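Local coordinates for aminomethyltransferase (Bartonella henselae, PDB 3GIR), which belongs to the glycine cleavage T-protein family of aminomethyltransferases, with a folate-binding-type domain joined to a C-terminal barrel domain, at residues R115-D129 / I267-A281. Residues are numbered along the deposited sequence; the frame is centred on the assembly and turned at random.
Sequences RYSYLLNERAGILDD and ITPDTTPIDAALTWA
Tyr118 reaches across the contact to donate a hydrogen bond to the backbone of Leu278, with OH 2.7 Å from Leu278 O. The acceptor lies at the edge of the tyrosine ring, in its plane, whereas the hydroxyl stands 49° out of the carbonyl plane; Ala281 N comes to the same oxygen from the opposite face. Pro273 presses on one face of the ring in a CH-pi contact, its CG 3.9 Å from the ring centroid. Two residues earlier along the strand, Tyr116 has CG anti to its backbone N (chi1 179°), which sets the ring beside Leu278, Ala281 and Trp280. Its plane is nearly parallel to that of the indole, but the rings are slid apart and barely overlap, with Tyr116 CD2 3.6 Å from Trp280 CH2. The hydroxyl is held by Asp129, on the adjoining strand, through the anti lone pair of OD2. Ile267 CD1 packs against that carboxylate, 3.4 Å from Asp129 OD2.

At the hairpin end, Ile126 N donates to Thr271 O at 3.1 Å, and its CD1 lies among Ile267, Pro273, Ala276 and Leu278. Gly125 passes so close to the loop that its CA is 3.2 Å from Pro269 O, a CA-H...O contact. Asn121 OD1 shapes this end by accepting Arg123 N, in an Asx turn, and Gly125 N from opposite faces of its amide plane. Within 267-281, Thr271 OG1 accepts a hydrogen bond from Thr268 N, bracing the type I turn between them.

Ile126 O accepts a hydrogen bond from His263 NE2. Within the folate-binding-domain family region, the contact joins the hairpin of strands 114-120 and 126-136, the former bordering its antiparallel sheet, to the loop between helices 248-257 and 284-289; helix 149-159 packs against Leu119 and Leu127, while the loop also touches helix 295-304 and Tyr355 of strand 349-356.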
ATOM      1  N   ARG A 115       1.487  -3.626  11.881  1.00 18.69           N
ATOM      2  CA  ARG A 115       0.650  -2.408  11.949  1.00 21.30           C
ATOM      3  C   ARG A 115       0.975  -1.504  10.794  1.00 20.21           C
ATOM      4  O   ARG A 115       2.157  -1.312  10.470  1.00 17.81           O
ATOM      5  CB  ARG A 115       0.891  -1.607  13.253  1.00 23.70           C
ATOM      6  CG  ARG A 115       0.063  -2.125  14.437  1.00 33.52           C
ATOM      7  CD  ARG A 115       0.227  -1.168  15.578  1.00 41.41           C
ATOM      8  NE  ARG A 115      -0.713  -0.093  15.378  1.00 48.34           N
ATOM      9  CZ  ARG A 115      -1.860   0.037  16.047  1.00 54.23           C
ATOM     10  NH1 ARG A 115      -2.671   1.035  15.741  1.00 53.49           N
ATOM     11  NH2 ARG A 115      -2.188  -0.800  17.046  1.00 56.74           N
ATOM     12  N   TYR A 116      -0.076  -0.899  10.249  1.00 19.35           N
ATOM     13  CA  TYR A 116       0.065   0.147   9.251  1.00 18.70           C
ATOM     14  C   TYR A 116       0.485   1.407   9.952  1.00 19.05           C
ATOM     15  O   TYR A 116      -0.042   1.769  11.029  1.00 20.50           O
ATOM     16  CB  TYR A 116      -1.296   0.393   8.528  1.00 18.02           C
ATOM     17  CG  TYR A 116      -1.281   1.469   7.486  1.00 20.09           C
ATOM     18  CD1 TYR A 116      -0.772   1.243   6.226  1.00 20.20           C
ATOM     19  CD2 TYR A 116      -1.766   2.744   7.781  1.00 24.34           C
ATOM     20  CE1 TYR A 116      -0.787   2.271   5.257  1.00 21.93           C
ATOM     21  CE2 TYR A 116      -1.762   3.755   6.829  1.00 26.68           C
ATOM     22  CZ  TYR A 116      -1.307   3.514   5.577  1.00 27.51           C
ATOM     23  OH  TYR A 116      -1.293   4.609   4.691  1.00 28.59           O
ATOM     24  N   SER A 117       1.470   2.106   9.399  1.00 17.81           N
ATOM     25  CA  SER A 117       1.948   3.337   9.981  1.00 18.06           C
ATOM     26  C   SER A 117       2.508   4.245   8.890  1.00 17.36           C
ATOM     27  O   SER A 117       2.337   4.010   7.687  1.00 17.36           O
ATOM     28  CB  SER A 117       3.005   3.092  11.057  1.00 19.16           C
ATOM     29  OG  SER A 117       3.134   4.216  11.898  1.00 21.41           O
ATOM     30  N   TYR A 118       3.173   5.308   9.314  1.00 17.83           N
ATOM     31  CA  TYR A 118       3.782   6.243   8.362  1.00 16.92           C
ATOM     32  C   TYR A 118       4.917   7.016   8.971  1.00 18.91           C
ATOM     33  O   TYR A 118       4.898   7.332  10.160  1.00 19.88           O
ATOM     34  CB  TYR A 118       2.714   7.229   7.787  1.00 18.81           C
ATOM     35  CG  TYR A 118       1.502   7.446   8.607  1.00 18.84           C
ATOM     36  CD1 TYR A 118       1.579   8.119   9.808  1.00 18.19           C
ATOM     37  CD2 TYR A 118       0.240   7.064   8.168  1.00 19.47           C
ATOM     38  CE1 TYR A 118       0.437   8.355  10.552  1.00 19.78           C
ATOM     39  CE2 TYR A 118      -0.880   7.273   8.943  1.00 19.36           C
ATOM     40  CZ  TYR A 118      -0.766   7.931  10.115  1.00 20.62           C
ATOM     41  OH  TYR A 118      -1.867   8.222  10.895  1.00 19.89           O
ATOM     42  N   LEU A 119       5.885   7.320   8.138  1.00 18.11           N
ATOM     43  CA  LEU A 119       7.003   8.167   8.493  1.00 17.80           C
ATOM     44  C   LEU A 119       6.540   9.615   8.255  1.00 17.47           C
ATOM     45  O   LEU A 119       6.238   9.986   7.141  1.00 19.13           O
ATOM     46  CB  LEU A 119       8.178   7.802   7.580  1.00 19.06           C
ATOM     47  CG  LEU A 119       9.487   8.395   7.938  1.00 21.73           C
ATOM     48  CD1 LEU A 119      10.090   7.795   9.282  1.00 22.13           C
ATOM     49  CD2 LEU A 119      10.496   8.290   6.712  1.00 21.48           C
ATOM     50  N   LEU A 120       6.536  10.449   9.295  1.00 17.61           N
ATOM     51  CA  LEU A 120       6.080  11.841   9.142  1.00 17.02           C
ATOM     52  C   LEU A 120       7.240  12.772   9.154  1.00 19.74           C
ATOM     53  O   LEU A 120       8.256  12.516   9.869  1.00 20.08           O
ATOM     54  CB  LEU A 120       5.195  12.154  10.322  1.00 18.71           C
ATOM     55  CG  LEU A 120       3.970  11.342  10.489  1.00 19.57           C
ATOM     56  CD1 LEU A 120       3.267  11.892  11.738  1.00 22.48           C
ATOM     57  CD2 LEU A 120       3.024  11.349   9.287  1.00 20.21           C
ATOM     58  N   ASN A 121       7.110  13.862   8.407  1.00 19.45           N
ATOM     59  CA  ASN A 121       8.030  14.991   8.572  1.00 20.72           C
ATOM     60  C   ASN A 121       7.606  15.889   9.721  1.00 20.05           C
ATOM     61  O   ASN A 121       6.625  15.615  10.405  1.00 20.48           O
ATOM     62  CB  ASN A 121       8.215  15.741   7.278  1.00 20.36           C
ATOM     63  CG  ASN A 121       6.956  16.466   6.786  1.00 19.40           C
ATOM     64  OD1 ASN A 121       6.114  16.842   7.549  1.00 21.47           O
ATOM     65  ND2 ASN A 121       6.882  16.640   5.477  1.00 24.72           N
ATOM     66  N   GLU A 122       8.368  16.993   9.923  1.00 23.22           N
ATOM     67  CA  GLU A 122       8.195  17.872  11.075  1.00 24.69           C
ATOM     68  C   GLU A 122       6.827  18.566  11.057  1.00 25.01           C
ATOM     69  O   GLU A 122       6.295  18.892  12.123  1.00 24.98           O
ATOM     70  CB  GLU A 122       9.315  18.970  11.181  1.00 25.46           C
ATOM     71  N   ARG A 123       6.227  18.662   9.865  1.00 25.61           N
ATOM     72  CA  ARG A 123       4.915  19.271   9.651  1.00 27.04           C
ATOM     73  C   ARG A 123       3.801  18.244   9.548  1.00 25.04           C
ATOM     74  O   ARG A 123       2.662  18.539   9.169  1.00 24.55           O
ATOM     75  CB  ARG A 123       4.977  20.104   8.381  1.00 28.96           C
ATOM     76  CG  ARG A 123       6.031  21.247   8.482  1.00 35.71           C
ATOM     77  CD  ARG A 123       6.261  22.049   7.212  1.00 42.19           C
ATOM     78  NE  ARG A 123       6.386  21.256   5.976  1.00 49.15           N
ATOM     79  CZ  ARG A 123       7.302  20.305   5.713  1.00 53.15           C
ATOM     80  NH1 ARG A 123       8.235  19.912   6.618  1.00 56.41           N
ATOM     81  NH2 ARG A 123       7.277  19.717   4.519  1.00 52.01           N
ATOM     82  N   ALA A 124       4.152  17.020   9.904  1.00 24.06           N
ATOM     83  CA  ALA A 124       3.243  15.867   9.895  1.00 21.69           C
ATOM     84  C   ALA A 124       2.761  15.483   8.514  1.00 21.49           C
ATOM     85  O   ALA A 124       1.778  14.745   8.385  1.00 20.18           O
ATOM     86  CB  ALA A 124       2.009  16.011  10.958  1.00 22.25           C
ATOM     87  N   GLY A 125       3.487  15.908   7.454  1.00 20.48           N
ATOM     88  CA  GLY A 125       3.253  15.362   6.131  1.00 20.25           C
ATOM     89  C   GLY A 125       3.801  13.944   6.058  1.00 19.15           C
ATOM     90  O   GLY A 125       4.702  13.547   6.805  1.00 18.23           O
ATOM     91  N   ILE A 126       3.217  13.144   5.170  1.00 18.82           N
ATOM     92  CA  ILE A 126       3.553  11.727   5.083  1.00 17.58           C
ATOM     93  C   ILE A 126       4.694  11.514   4.117  1.00 18.30           C
ATOM     94  O   ILE A 126       4.546  11.578   2.881  1.00 16.82           O
ATOM     95  CB  ILE A 126       2.321  10.885   4.702  1.00 18.27           C
ATOM     96  CG1 ILE A 126       1.231  10.949   5.777  1.00 17.67           C
ATOM     97  CG2 ILE A 126       2.716   9.339   4.517  1.00 16.96           C
ATOM     98  CD1 ILE A 126      -0.129  10.438   5.304  1.00 19.13           C
ATOM     99  N   LEU A 127       5.899  11.242   4.650  1.00 16.86           N
ATOM    100  CA  LEU A 127       7.053  10.923   3.793  1.00 17.40           C
ATOM    101  C   LEU A 127       6.862   9.564   3.072  1.00 17.98           C
ATOM    102  O   LEU A 127       7.302   9.405   1.942  1.00 18.17           O
ATOM    103  CB  LEU A 127       8.334  10.826   4.651  1.00 17.23           C
ATOM    104  CG  LEU A 127       8.690  12.195   5.291  1.00 18.61           C
ATOM    105  CD1 LEU A 127       9.785  12.092   6.409  1.00 20.79           C
ATOM    106  CD2 LEU A 127       9.210  13.122   4.126  1.00 21.80           C
ATOM    107  N   ASP A 128       6.256   8.610   3.759  1.00 18.25           N
ATOM    108  CA  ASP A 128       5.956   7.271   3.228  1.00 17.64           C
ATOM    109  C   ASP A 128       5.004   6.596   4.161  1.00 18.19           C
ATOM    110  O   ASP A 128       5.026   6.827   5.370  1.00 18.11           O
ATOM    111  CB  ASP A 128       7.205   6.396   3.040  1.00 18.14           C
ATOM    112  CG  ASP A 128       7.017   5.304   1.944  1.00 21.03           C
ATOM    113  OD1 ASP A 128       5.967   5.384   1.258  1.00 23.93           O
ATOM    114  OD2 ASP A 128       7.839   4.339   1.926  1.00 20.79           O
ATOM    115  N   ASP A 129       4.163   5.739   3.609  1.00 18.28           N
ATOM    116  CA  ASP A 129       3.397   4.830   4.472  1.00 19.65           C
ATOM    117  C   ASP A 129       4.102   3.486   4.495  1.00 19.40           C
ATOM    118  O   ASP A 129       4.861   3.164   3.555  1.00 20.36           O
ATOM    119  CB  ASP A 129       1.905   4.760   4.152  1.00 19.26           C
ATOM    120  CG  ASP A 129       1.548   4.334   2.809  1.00 23.38           C
ATOM    121  OD1 ASP A 129       2.366   4.275   1.845  1.00 25.60           O
ATOM    122  OD2 ASP A 129       0.283   4.066   2.691  1.00 26.48           O
ATOM    123  N   ILE A 267      -1.489  10.157  -1.159  1.00 17.28           N
ATOM    124  CA  ILE A 267      -0.816  10.725  -0.007  1.00 18.59           C
ATOM    125  C   ILE A 267       0.555  11.146  -0.476  1.00 18.88           C
ATOM    126  O   ILE A 267       1.168  10.446  -1.302  1.00 19.73           O
ATOM    127  CB  ILE A 267      -0.791   9.784   1.179  1.00 19.34           C
ATOM    128  CG1 ILE A 267      -0.298   8.381   0.809  1.00 19.34           C
ATOM    129  CG2 ILE A 267      -2.217   9.694   1.795  1.00 20.39           C
ATOM    130  CD1 ILE A 267      -0.238   7.395   2.021  1.00 21.03           C
ATOM    131  N   THR A 268       1.056  12.234   0.093  1.00 20.04           N
ATOM    132  CA  THR A 268       2.326  12.799  -0.289  1.00 21.47           C
ATOM    133  C   THR A 268       2.871  13.535   0.951  1.00 20.05           C
ATOM    134  O   THR A 268       2.173  13.667   1.968  1.00 19.32           O
ATOM    135  CB  THR A 268       2.177  13.800  -1.434  1.00 22.60           C
ATOM    136  OG1 THR A 268       1.595  14.978  -0.892  1.00 24.56           O
ATOM    137  CG2 THR A 268       1.294  13.290  -2.575  1.00 24.04           C
ATOM    138  N   PRO A 269       4.117  14.003   0.879  1.00 21.92           N
ATOM    139  CA  PRO A 269       4.628  14.792   2.008  1.00 22.55           C
ATOM    140  C   PRO A 269       3.897  16.094   2.260  1.00 25.17           C
ATOM    141  O   PRO A 269       4.108  16.698   3.314  1.00 24.72           O
ATOM    142  CB  PRO A 269       6.078  15.061   1.591  1.00 24.06           C
ATOM    143  CG  PRO A 269       6.382  14.009   0.708  1.00 24.43           C
ATOM    144  CD  PRO A 269       5.143  13.772  -0.105  1.00 22.70           C
ATOM    145  N   ASP A 270       2.991  16.465   1.355  1.00 25.93           N
ATOM    146  CA  ASP A 270       2.091  17.611   1.543  1.00 28.18           C
ATOM    147  C   ASP A 270       0.725  17.303   2.185  1.00 26.62           C
ATOM    148  O   ASP A 270      -0.101  18.214   2.402  1.00 30.54           O
ATOM    149  CB  ASP A 270       1.967  18.376   0.210  1.00 29.74           C
ATOM    150  CG  ASP A 270       3.287  19.057  -0.182  1.00 35.13           C
ATOM    151  OD1 ASP A 270       3.956  19.634   0.704  1.00 42.67           O
ATOM    152  OD2 ASP A 270       3.666  18.993  -1.366  1.00 44.57           O
ATOM    153  N   THR A 271       0.428  16.025   2.474  1.00 22.37           N
ATOM    154  CA  THR A 271      -0.802  15.624   3.066  1.00 21.36           C
ATOM    155  C   THR A 271      -0.491  15.037   4.423  1.00 20.32           C
ATOM    156  O   THR A 271       0.290  14.088   4.550  1.00 20.29           O
ATOM    157  CB  THR A 271      -1.509  14.496   2.193  1.00 20.67           C
ATOM    158  OG1 THR A 271      -0.679  13.327   2.081  1.00 20.54           O
ATOM    159  CG2 THR A 271      -1.860  14.983   0.763  1.00 23.36           C
ATOM    160  N   THR A 272      -1.077  15.590   5.460  1.00 21.34           N
ATOM    161  CA  THR A 272      -1.028  15.003   6.770  1.00 21.35           C
ATOM    162  C   THR A 272      -1.991  13.832   6.877  1.00 20.52           C
ATOM    163  O   THR A 272      -2.860  13.695   6.021  1.00 20.25           O
ATOM    164  CB  THR A 272      -1.396  16.023   7.840  1.00 23.23           C
ATOM    165  OG1 THR A 272      -2.804  16.310   7.776  1.00 24.60           O
ATOM    166  CG2 THR A 272      -0.561  17.264   7.729  1.00 23.02           C
ATOM    167  N   PRO A 273      -1.881  12.996   7.935  1.00 19.79           N
ATOM    168  CA  PRO A 273      -2.846  11.935   8.070  1.00 19.33           C
ATOM    169  C   PRO A 273      -4.260  12.470   8.308  1.00 19.01           C
ATOM    170  O   PRO A 273      -5.215  11.774   8.021  1.00 20.34           O
ATOM    171  CB  PRO A 273      -2.359  11.128   9.300  1.00 20.47           C
ATOM    172  CG  PRO A 273      -0.906  11.381   9.292  1.00 21.34           C
ATOM    173  CD  PRO A 273      -0.767  12.843   8.885  1.00 21.60           C
ATOM    174  N   ILE A 274      -4.352  13.706   8.794  1.00 21.43           N
ATOM    175  CA  ILE A 274      -5.637  14.318   9.045  1.00 22.14           C
ATOM    176  C   ILE A 274      -6.301  14.567   7.700  1.00 20.09           C
ATOM    177  O   ILE A 274      -7.457  14.151   7.504  1.00 20.97           O
ATOM    178  CB  ILE A 274      -5.490  15.632   9.896  1.00 23.65           C
ATOM    179  CG1 ILE A 274      -4.838  15.358  11.293  1.00 25.88           C
ATOM    180  CG2 ILE A 274      -6.844  16.307  10.083  1.00 26.65           C
ATOM    181  CD1 ILE A 274      -3.285  14.827  11.318  1.00 25.76           C
ATOM    182  N   ASP A 275      -5.583  15.210   6.770  1.00 20.86           N
ATOM    183  CA  ASP A 275      -6.146  15.475   5.437  1.00 20.08           C
ATOM    184  C   ASP A 275      -6.496  14.134   4.757  1.00 19.34           C
ATOM    185  O   ASP A 275      -7.482  13.998   4.061  1.00 20.25           O
ATOM    186  CB  ASP A 275      -5.111  16.190   4.548  1.00 21.32           C
ATOM    187  CG  ASP A 275      -4.544  17.442   5.157  1.00 26.02           C
ATOM    188  OD1 ASP A 275      -5.333  18.119   5.873  1.00 28.07           O
ATOM    189  OD2 ASP A 275      -3.312  17.741   4.848  1.00 30.76           O
ATOM    190  N   ALA A 276      -5.626  13.132   4.922  1.00 19.22           N
ATOM    191  CA  ALA A 276      -5.777  11.854   4.273  1.00 19.37           C
ATOM    192  C   ALA A 276      -6.752  10.878   4.896  1.00 18.94           C
ATOM    193  O   ALA A 276      -6.960   9.786   4.386  1.00 21.11           O
ATOM    194  CB  ALA A 276      -4.345  11.178   4.134  1.00 20.05           C
ATOM    195  N   ALA A 277      -7.368  11.282   6.011  1.00 19.44           N
ATOM    196  CA  ALA A 277      -8.251  10.404   6.791  1.00 20.66           C
ATOM    197  C   ALA A 277      -7.613   9.062   7.115  1.00 21.04           C
ATOM    198  O   ALA A 277      -8.242   7.997   6.961  1.00 22.05           O
ATOM    199  CB  ALA A 277      -9.633  10.188   6.085  1.00 21.10           C
ATOM    200  N   LEU A 278      -6.398   9.161   7.682  1.00 21.75           N
ATOM    201  CA  LEU A 278      -5.623   8.009   8.102  1.00 21.04           C
ATOM    202  C   LEU A 278      -5.225   8.150   9.589  1.00 22.73           C
ATOM    203  O   LEU A 278      -4.347   7.404  10.067  1.00 21.53           O
ATOM    204  CB  LEU A 278      -4.405   7.884   7.203  1.00 20.22           C
ATOM    205  CG  LEU A 278      -4.573   7.581   5.715  1.00 19.90           C
ATOM    206  CD1 LEU A 278      -3.195   7.564   5.068  1.00 20.96           C
ATOM    207  CD2 LEU A 278      -5.235   6.251   5.496  1.00 19.66           C
ATOM    208  N   THR A 279      -5.829   9.081  10.344  1.00 22.38           N
ATOM    209  CA  THR A 279      -5.417   9.264  11.744  1.00 22.76           C
ATOM    210  C   THR A 279      -5.741   8.021  12.569  1.00 23.08           C
ATOM    211  O   THR A 279      -5.174   7.881  13.646  1.00 25.65           O
ATOM    212  CB  THR A 279      -6.114  10.487  12.467  1.00 24.26           C
ATOM    213  OG1 THR A 279      -7.523  10.258  12.441  1.00 27.51           O
ATOM    214  CG2 THR A 279      -5.739  11.804  11.751  1.00 25.53           C
ATOM    215  N   TRP A 280      -6.638   7.155  12.094  1.00 23.75           N
ATOM    216  CA  TRP A 280      -6.992   5.902  12.774  1.00 23.79           C
ATOM    217  C   TRP A 280      -5.747   5.037  13.083  1.00 25.13           C
ATOM    218  O   TRP A 280      -5.753   4.223  14.004  1.00 25.16           O
ATOM    219  CB  TRP A 280      -7.985   5.084  11.986  1.00 24.82           C
ATOM    220  CG  TRP A 280      -7.572   4.739  10.574  1.00 25.07           C
ATOM    221  CD1 TRP A 280      -8.012   5.360   9.464  1.00 25.05           C
ATOM    222  CD2 TRP A 280      -6.706   3.682  10.136  1.00 26.20           C
ATOM    223  NE1 TRP A 280      -7.472   4.779   8.338  1.00 25.30           N
ATOM    224  CE2 TRP A 280      -6.647   3.756   8.728  1.00 24.89           C
ATOM    225  CE3 TRP A 280      -5.953   2.706  10.792  1.00 25.90           C
ATOM    226  CZ2 TRP A 280      -5.887   2.870   7.972  1.00 24.66           C
ATOM    227  CZ3 TRP A 280      -5.205   1.828  10.015  1.00 26.28           C
ATOM    228  CH2 TRP A 280      -5.166   1.941   8.641  1.00 24.64           C
ATOM    229  N   ALA A 281      -4.691   5.230  12.290  1.00 23.98           N
ATOM    230  CA  ALA A 281      -3.446   4.464  12.461  1.00 23.47           C
ATOM    231  C   ALA A 281      -2.646   4.821  13.719  1.00 23.36           C
ATOM    232  O   ALA A 281      -1.656   4.120  14.018  1.00 22.62           O
ATOM    233  CB  ALA A 281      -2.561   4.605  11.195  1.00 22.05           C
TER
HETATM  234  O   HOH W   1      -1.782   1.202  12.870  1.00 35.98           O
HETATM  235  O   HOH W   2      -4.800   2.387  15.590  1.00 38.93           O
HETATM  236  O   HOH W   3       0.909   4.385  13.437  1.00 37.10           O
HETATM  237  O   HOH W   4       4.477  18.752   4.686  1.00 38.69           O